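Local coordinates for outer membrane protein Omp121 (PDB 5FQ8) that probably imports nutrients across the outer membrane as a TonB-dependent transporter, a beta barrel closed by a plug domain, at residues L497-P500 with K506-G509; P352-G357 with V365-Y370; D391-F394 with F398-T401. One frame throughout, in Å; residues are numbered along the deposited sequence.

Contact 1 of 3, residues L497-P500 with K506-G509; sequences LTIP and KNSG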
loop_
_atom_site.group_PDB
_atom_site.type_symbol
_atom_site.label_atom_id
_atom_site.label_comp_id
_atom_site.label_asym_id
_atom_site.label_seq_id
_atom_site.Cartn_x
_atom_site.Cartn_y
_atom_site.Cartn_z
ATOM N N LEU B 497 -2.942 -9.091 -8.006
ATOM C CA LEU B 497 -3.986 -9.523 -7.090
ATOM C C LEU B 497 -4.066 -11.039 -7.036
ATOM O O LEU B 497 -3.998 -11.713 -8.062
ATOM C CB LEU B 497 -5.328 -8.935 -7.510
ATOM C CG LEU B 497 -5.295 -7.420 -7.643
ATOM C CD1 LEU B 497 -6.636 -6.897 -8.088
ATOM C CD2 LEU B 497 -4.871 -6.797 -6.333
ATOM N N THR B 498 -4.222 -11.581 -5.830
ATOM C CA THR B 498 -4.244 -13.032 -5.700
ATOM C C THR B 498 -5.549 -13.605 -6.229
ATOM O O THR B 498 -5.551 -14.403 -7.166
ATOM C CB THR B 498 -4.017 -13.444 -4.251
ATOM O OG1 THR B 498 -2.713 -13.041 -3.838
ATOM C CG2 THR B 498 -4.120 -14.924 -4.127
ATOM N N ILE B 499 -6.667 -13.219 -5.623
ATOM C CA ILE B 499 -7.991 -13.440 -6.193
ATOM C C ILE B 499 -8.214 -12.349 -7.228
ATOM O O ILE B 499 -8.144 -11.164 -6.883
ATOM C CB ILE B 499 -9.076 -13.437 -5.108
ATOM C CG1 ILE B 499 -9.003 -14.721 -4.316
ATOM C CG2 ILE B 499 -10.435 -13.369 -5.721
ATOM C CD1 ILE B 499 -9.534 -14.590 -2.989
ATOM N N PRO B 500 -8.466 -12.699 -8.490
ATOM C CA PRO B 500 -8.359 -11.711 -9.572
ATOM C C PRO B 500 -9.234 -10.500 -9.401
ATOM O O PRO B 500 -8.815 -9.394 -9.746
ATOM C CB PRO B 500 -8.780 -12.517 -10.800
ATOM C CG PRO B 500 -8.437 -13.915 -10.463
ATOM C CD PRO B 500 -8.750 -14.041 -9.008
ATOM N N LYS B 506 -5.197 -6.935 1.180
ATOM C CA LYS B 506 -4.762 -8.284 1.503
ATOM C C LYS B 506 -4.594 -9.157 0.280
ATOM O O LYS B 506 -4.037 -10.246 0.405
ATOM C CB LYS B 506 -5.765 -8.965 2.418
ATOM C CG LYS B 506 -5.708 -8.551 3.850
ATOM C CD LYS B 506 -6.794 -9.248 4.640
ATOM C CE LYS B 506 -8.048 -8.407 4.731
ATOM N NZ LYS B 506 -8.889 -8.828 5.888
ATOM N N ASN B 507 -5.066 -8.721 -0.888
ATOM C CA ASN B 507 -5.199 -9.618 -2.032
ATOM C C ASN B 507 -3.957 -9.669 -2.890
ATOM O O ASN B 507 -4.061 -9.796 -4.101
ATOM C CB ASN B 507 -6.404 -9.212 -2.865
ATOM C CG ASN B 507 -6.943 -10.353 -3.689
ATOM O OD1 ASN B 507 -6.864 -11.504 -3.291
ATOM N ND2 ASN B 507 -7.495 -10.039 -4.846
ATOM N N SER B 508 -2.765 -9.609 -2.310
ATOM C CA SER B 508 -1.548 -9.638 -3.105
ATOM C C SER B 508 -0.462 -10.384 -2.359
ATOM O O SER B 508 -0.309 -10.218 -1.147
ATOM C CB SER B 508 -1.066 -8.227 -3.423
ATOM O OG SER B 508 0.255 -8.247 -3.923
ATOM N N GLY B 509 0.302 -11.186 -3.091
ATOM C CA GLY B 509 1.449 -11.851 -2.506
ATOM C C GLY B 509 2.733 -11.114 -2.792
ATOM O O GLY B 509 3.809 -11.700 -2.780
#

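Contact 2 of 3, residues P352-G357 with V365-Y370; sequences PFNTPG and VMNPYY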
loop_
_atom_site.group_PDB
_atom_site.type_symbol
_atom_site.label_atom_id
_atom_site.label_comp_id
_atom_site.label_asym_id
_atom_site.label_seq_id
_atom_site.Cartn_x
_atom_site.Cartn_y
_atom_site.Cartn_z
ATOM N N PRO B 352 -19.754 -15.882 -26.020
ATOM C CA PRO B 352 -18.319 -16.107 -25.832
ATOM C C PRO B 352 -17.456 -15.146 -26.598
ATOM O O PRO B 352 -16.444 -14.682 -26.068
ATOM C CB PRO B 352 -18.134 -17.547 -26.334
ATOM C CG PRO B 352 -19.336 -17.838 -27.156
ATOM C CD PRO B 352 -20.432 -17.086 -26.506
ATOM N N PHE B 353 -17.865 -14.784 -27.813
ATOM C CA PHE B 353 -17.068 -13.894 -28.636
ATOM C C PHE B 353 -16.875 -12.519 -28.025
ATOM O O PHE B 353 -16.077 -11.747 -28.557
ATOM C CB PHE B 353 -17.701 -13.716 -29.999
ATOM C CG PHE B 353 -17.719 -14.951 -30.836
ATOM C CD1 PHE B 353 -16.660 -15.254 -31.655
ATOM C CD2 PHE B 353 -18.819 -15.776 -30.847
ATOM C CE1 PHE B 353 -16.683 -16.368 -32.449
ATOM C CE2 PHE B 353 -18.852 -16.895 -31.639
ATOM C CZ PHE B 353 -17.781 -17.194 -32.445
ATOM N N ASN B 354 -17.586 -12.176 -26.952
ATOM C CA ASN B 354 -17.388 -10.891 -26.299
ATOM C C ASN B 354 -16.564 -10.998 -25.040
ATOM O O ASN B 354 -16.201 -9.963 -24.471
ATOM C CB ASN B 354 -18.715 -10.242 -25.908
ATOM C CG ASN B 354 -19.587 -9.939 -27.072
ATOM O OD1 ASN B 354 -19.129 -9.639 -28.156
ATOM N ND2 ASN B 354 -20.873 -10.020 -26.853
ATOM N N THR B 355 -16.305 -12.216 -24.578
ATOM C CA THR B 355 -15.494 -12.419 -23.398
ATOM C C THR B 355 -14.091 -11.903 -23.690
ATOM O O THR B 355 -13.670 -11.884 -24.845
ATOM C CB THR B 355 -15.484 -13.894 -23.025
ATOM N N PRO B 356 -13.363 -11.442 -22.680
ATOM C CA PRO B 356 -12.094 -10.750 -22.948
ATOM C C PRO B 356 -11.108 -11.557 -23.751
ATOM O O PRO B 356 -10.288 -10.982 -24.469
ATOM C CB PRO B 356 -11.562 -10.471 -21.544
ATOM C CG PRO B 356 -12.752 -10.412 -20.703
ATOM C CD PRO B 356 -13.680 -11.444 -21.248
ATOM N N GLY B 357 -11.168 -12.882 -23.661
ATOM C CA GLY B 357 -10.235 -13.702 -24.398
ATOM C C GLY B 357 -10.571 -13.878 -25.853
ATOM O O GLY B 357 -9.693 -14.236 -26.636
ATOM N N VAL B 365 -6.587 -2.680 -26.694
ATOM C CA VAL B 365 -7.897 -2.233 -26.269
ATOM C C VAL B 365 -8.682 -3.444 -25.792
ATOM O O VAL B 365 -8.311 -4.585 -26.041
ATOM C CB VAL B 365 -8.648 -1.518 -27.405
ATOM C CG1 VAL B 365 -7.957 -0.235 -27.786
ATOM C CG2 VAL B 365 -8.772 -2.442 -28.592
ATOM N N MET B 366 -9.807 -3.175 -25.135
ATOM C CA MET B 366 -10.650 -4.203 -24.546
ATOM C C MET B 366 -12.113 -3.860 -24.751
ATOM O O MET B 366 -12.469 -2.728 -25.081
ATOM C CB MET B 366 -10.387 -4.363 -23.053
ATOM C CG MET B 366 -9.314 -5.354 -22.681
ATOM S SD MET B 366 -9.638 -5.881 -21.013
ATOM C CE MET B 366 -11.109 -6.814 -21.296
ATOM N N ASN B 367 -12.962 -4.849 -24.524
ATOM C CA ASN B 367 -14.402 -4.677 -24.635
ATOM C C ASN B 367 -14.867 -3.554 -23.725
ATOM O O ASN B 367 -14.729 -3.668 -22.504
ATOM C CB ASN B 367 -15.105 -5.975 -24.264
ATOM C CG ASN B 367 -16.582 -5.955 -24.580
ATOM O OD1 ASN B 367 -17.239 -4.933 -24.476
ATOM N ND2 ASN B 367 -17.111 -7.103 -24.966
ATOM N N PRO B 368 -15.450 -2.485 -24.261
ATOM C CA PRO B 368 -15.772 -1.326 -23.422
ATOM C C PRO B 368 -16.741 -1.642 -22.321
ATOM O O PRO B 368 -16.687 -1.018 -21.259
ATOM C CB PRO B 368 -16.381 -0.334 -24.417
ATOM C CG PRO B 368 -15.974 -0.809 -25.755
ATOM C CD PRO B 368 -15.904 -2.290 -25.643
ATOM N N TYR B 369 -17.641 -2.585 -22.539
ATOM C CA TYR B 369 -18.579 -2.921 -21.483
ATOM C C TYR B 369 -17.910 -3.712 -20.377
ATOM O O TYR B 369 -18.358 -3.656 -19.230
ATOM C CB TYR B 369 -19.753 -3.697 -22.057
ATOM C CG TYR B 369 -20.600 -2.921 -23.041
ATOM C CD1 TYR B 369 -21.618 -2.097 -22.604
ATOM C CD2 TYR B 369 -20.391 -3.035 -24.401
ATOM C CE1 TYR B 369 -22.396 -1.411 -23.487
ATOM C CE2 TYR B 369 -21.164 -2.351 -25.292
ATOM C CZ TYR B 369 -22.171 -1.540 -24.833
ATOM O OH TYR B 369 -22.951 -0.856 -25.733
ATOM N N TYR B 370 -16.845 -4.454 -20.692
ATOM C CA TYR B 370 -16.063 -5.080 -19.637
ATOM C C TYR B 370 -15.393 -4.024 -18.775
ATOM O O TYR B 370 -15.467 -4.078 -17.548
ATOM C CB TYR B 370 -15.017 -6.039 -20.224
ATOM C CG TYR B 370 -14.291 -6.813 -19.147
ATOM C CD1 TYR B 370 -13.218 -6.256 -18.465
ATOM C CD2 TYR B 370 -14.707 -8.083 -18.784
ATOM C CE1 TYR B 370 -12.583 -6.937 -17.465
ATOM C CE2 TYR B 370 -14.067 -8.776 -17.780
ATOM C CZ TYR B 370 -13.009 -8.196 -17.129
ATOM O OH TYR B 370 -12.381 -8.878 -16.129
#

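Contact 3 of 3, residues D391-F394 with F398-T401; sequences DYEF and FKFT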
loop_
_atom_site.group_PDB
_atom_site.type_symbol
_atom_site.label_atom_id
_atom_site.label_comp_id
_atom_site.label_asym_id
_atom_site.label_seq_id
_atom_site.Cartn_x
_atom_site.Cartn_y
_atom_site.Cartn_z
ATOM N N ASP B 391 -20.209 41.104 15.772
ATOM C CA ASP B 391 -20.220 42.528 15.479
ATOM C C ASP B 391 -20.618 43.293 16.727
ATOM O O ASP B 391 -21.545 42.896 17.428
ATOM C CB ASP B 391 -21.202 42.852 14.358
ATOM C CG ASP B 391 -20.731 42.374 13.022
ATOM O OD1 ASP B 391 -19.780 42.967 12.479
ATOM O OD2 ASP B 391 -21.331 41.413 12.509
ATOM N N TYR B 392 -19.927 44.390 17.001
ATOM C CA TYR B 392 -20.270 45.213 18.155
ATOM C C TYR B 392 -20.037 46.676 17.813
ATOM O O TYR B 392 -18.895 47.094 17.627
ATOM C CB TYR B 392 -19.459 44.811 19.375
ATOM C CG TYR B 392 -19.833 45.561 20.619
ATOM C CD1 TYR B 392 -20.994 45.256 21.305
ATOM C CD2 TYR B 392 -19.022 46.572 21.115
ATOM C CE1 TYR B 392 -21.344 45.939 22.436
ATOM C CE2 TYR B 392 -19.360 47.257 22.253
ATOM C CZ TYR B 392 -20.524 46.935 22.906
ATOM O OH TYR B 392 -20.894 47.603 24.041
ATOM N N GLU B 393 -21.114 47.452 17.763
ATOM C CA GLU B 393 -21.035 48.876 17.467
ATOM C C GLU B 393 -20.865 49.667 18.756
ATOM O O GLU B 393 -21.499 49.368 19.765
ATOM C CB GLU B 393 -22.291 49.314 16.711
ATOM C CG GLU B 393 -22.466 48.585 15.388
ATOM C CD GLU B 393 -23.813 48.795 14.747
ATOM O OE1 GLU B 393 -24.633 49.541 15.313
ATOM O OE2 GLU B 393 -24.053 48.207 13.671
ATOM N N PHE B 394 -19.981 50.660 18.730
ATOM C CA PHE B 394 -19.714 51.437 19.933
ATOM C C PHE B 394 -19.318 52.860 19.573
ATOM O O PHE B 394 -18.692 53.103 18.541
ATOM C CB PHE B 394 -18.611 50.807 20.777
ATOM C CG PHE B 394 -17.276 50.760 20.095
ATOM C CD1 PHE B 394 -16.984 49.749 19.191
ATOM C CD2 PHE B 394 -16.309 51.713 20.364
ATOM C CE1 PHE B 394 -15.769 49.698 18.566
ATOM C CE2 PHE B 394 -15.087 51.668 19.741
ATOM C CZ PHE B 394 -14.816 50.654 18.842
ATOM N N PHE B 398 -18.197 53.709 15.460
ATOM C CA PHE B 398 -17.294 52.572 15.342
ATOM C C PHE B 398 -18.045 51.249 15.413
ATOM O O PHE B 398 -19.178 51.168 15.891
ATOM C CB PHE B 398 -16.237 52.576 16.442
ATOM C CG PHE B 398 -15.400 53.809 16.485
ATOM C CD1 PHE B 398 -14.286 53.933 15.683
ATOM C CD2 PHE B 398 -15.704 54.832 17.361
ATOM C CE1 PHE B 398 -13.506 55.061 15.740
ATOM C CE2 PHE B 398 -14.922 55.958 17.424
ATOM C CZ PHE B 398 -13.823 56.073 16.612
ATOM N N LYS B 399 -17.368 50.201 14.958
ATOM C CA LYS B 399 -17.934 48.858 14.918
ATOM C C LYS B 399 -16.779 47.875 14.990
ATOM O O LYS B 399 -15.877 47.930 14.152
ATOM C CB LYS B 399 -18.756 48.649 13.641
ATOM C CG LYS B 399 -19.360 47.262 13.479
ATOM C CD LYS B 399 -19.619 46.905 12.015
ATOM C CE LYS B 399 -20.952 47.416 11.525
ATOM N NZ LYS B 399 -21.250 46.921 10.161
ATOM N N PHE B 400 -16.781 47.004 15.997
ATOM C CA PHE B 400 -15.798 45.935 16.084
ATOM C C PHE B 400 -16.344 44.675 15.432
ATOM O O PHE B 400 -17.511 44.329 15.612
ATOM C CB PHE B 400 -15.427 45.642 17.539
ATOM C CG PHE B 400 -14.569 44.429 17.701
ATOM C CD1 PHE B 400 -15.125 43.173 17.776
ATOM C CD2 PHE B 400 -13.201 44.544 17.768
ATOM C CE1 PHE B 400 -14.339 42.065 17.906
ATOM C CE2 PHE B 400 -12.409 43.432 17.907
ATOM C CZ PHE B 400 -12.977 42.194 17.975
ATOM N N THR B 401 -15.488 43.973 14.700
ATOM C CA THR B 401 -15.896 42.739 14.052
ATOM C C THR B 401 -14.824 41.679 14.221
ATOM O O THR B 401 -13.670 41.897 13.854
ATOM C CB THR B 401 -16.184 42.969 12.575
ATOM O OG1 THR B 401 -17.404 43.699 12.448
ATOM C CG2 THR B 401 -16.333 41.655 11.870
#

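Contact 1 of 3, residues L497-P500 with K506-G509
Asn507 grips the backbone of Ile499 with both ends of its carboxamide. Its OD1 takes the N-H of Ile499, with Ile499 N 2.9 Å from Asn507 OD1 and 162° at the hydrogen; the donor sits well to the side of the C=O direction, tilted 29° from the carbonyl plane. ND2 donates to the carbonyl oxygen of the same Ile499, so one side chain closes on both polar groups of a single residue, though the modelled length of this second bond is too short to trust. Asn507 also offers its own backbone O to Thr498 N, a bond likewise modelled too short for its length to carry meaning. With chi1 at -156°, CG swings away from the backbone N of Asn507, carrying the amide across to the other limb. A second partner backs each end of the amide: Trp502 O accepts from ND2, and Tyr629 OH of the second subunit binds OD1. Thr498 OG1 likewise bonds to Asn627 ND2 of that subunit. Around this polar core the packing is modest: Leu497 CB lies 3.6 Å from Asn507 ND2, while Ile499 CB lies 3.5 Å from Asn507 OD1, the side chains of Ile499 and Asn507 crossing at about a right angle. Replacing Asn507 by an alanine would probably leave Ile499 N and O without these mates and take from Tyr629 OH of the second subunit the OD1 it bonds. Nothing here is helix or strand: this is side-chain-to-backbone bracing within the loop between barrel strands 472-495 and 513-534, set where two copies of the protein meet.

Contact 2 of 3, residues P352-G357 with V365-Y370
Asn367 faces Asn354 across the contact, and its side chain is the one to follow. CB points at the other segment and comes within 4.1 Å of Asn354 O. CG stands anti to the backbone N (chi1 -170°), which sets the amide between the partner loop and the start of its own helix. ND2 then donates to Asn354 O at 3.0 Å, with 148° at the hydrogen; the N-H arrives in the carbonyl plane on a lone pair, while the oxygen lies 18° out of the Asn367 amide plane. The same nitrogen rests against Asn354 CB at 3.6 Å and also bonds to Leu346 O. On the other branch, OD1 reaches forward to the first turn of the helix and accepts from Tyr369 N at 3.1 Å. Those bonds at both ends fix the rotation of the amide. Beside this polar link lies an apolar patch made by Pro356. Met366, its chain bent at chi3, brings CE to 3.7 Å from Pro356 CB, and the side chains of Tyr370 and Pro356 cross at about a right angle, with Tyr370 CD2 3.6 Å from Pro356 CG. The hydroxyl of Tyr370 continues to Tyr424 OH on helix 420-424. Altogether this is an asparagine N-cap, followed by Pro368 in the first turn of helix 368-374, whose capping side chain also ties the helix to the preceding loop.

Contact 3 of 3, residues D391-F394 with F398-T401
A beta hairpin of the barrel wall, strands 376-394 and 398-417, closes here over a turn of three residues, a tight connection like those at the periplasmic end of TonB-dependent receptors. Tyr392 with Phe400 and Phe394 with Phe398 are the hydrogen-bonded pairs of the antiparallel ladder; Phe400 N reaches Tyr392 O at 2.7 Å and Phe394 N reaches Phe398 O at 3.0 Å. Asp391 with Thr401 and Glu393 with Lys399 are the non-hydrogen-bonded pairs, and their side chains share one face. There Thr401 OG1 donates to Asp391 OD1, the two side chains lying alongside each other, and Asp391 OD2 goes to Gln389 NE2. Glu393 and Lys399 also run abreast, touching through CG and CG at 3.9 Å, but Glu393 OE2 and Lys399 NZ stay 4.7 Å apart, leaving at most a loose attraction. The opposite face carries the aromatic residues, and Phe400 lies near a bound 3-decanoyloxypropyl decanoate, consistent with a surface turned to lipid. The ring of Phe398 also stacks on Phe465 of the next strand. Phe394 keeps CG between its backbone N and carbonyl carbon (chi1 63°), which folds the ring over toward the neighbouring strand. Its plane is only 14° from that of Phe398, yet the two rings are offset so far that little of one lies over the other; one face of the Phe394 ring is met instead by Phe398 CB, a CH-pi contact 3.6 Å from the ring centroid.

Along the chain the order is contact 2, contact 3, contact 1, with no overlap in sequence. Contacts 1 and 2 lie on the same side of the chain's centre, with centres about 23 Å apart and nearest atoms about 7 Å apart, both in the long connections beyond the barrel wall. Contact 3 sits at the far end: its centre is about 69 Å from that of contact 2 and about 63 Å from that of contact 1. Helix 368-374 of contact 2 leads directly into strand 376-394, which runs the length of the barrel to the hairpin of contact 3. Elaborate loops at one end and a tight turn at the other fit an outer-membrane transporter.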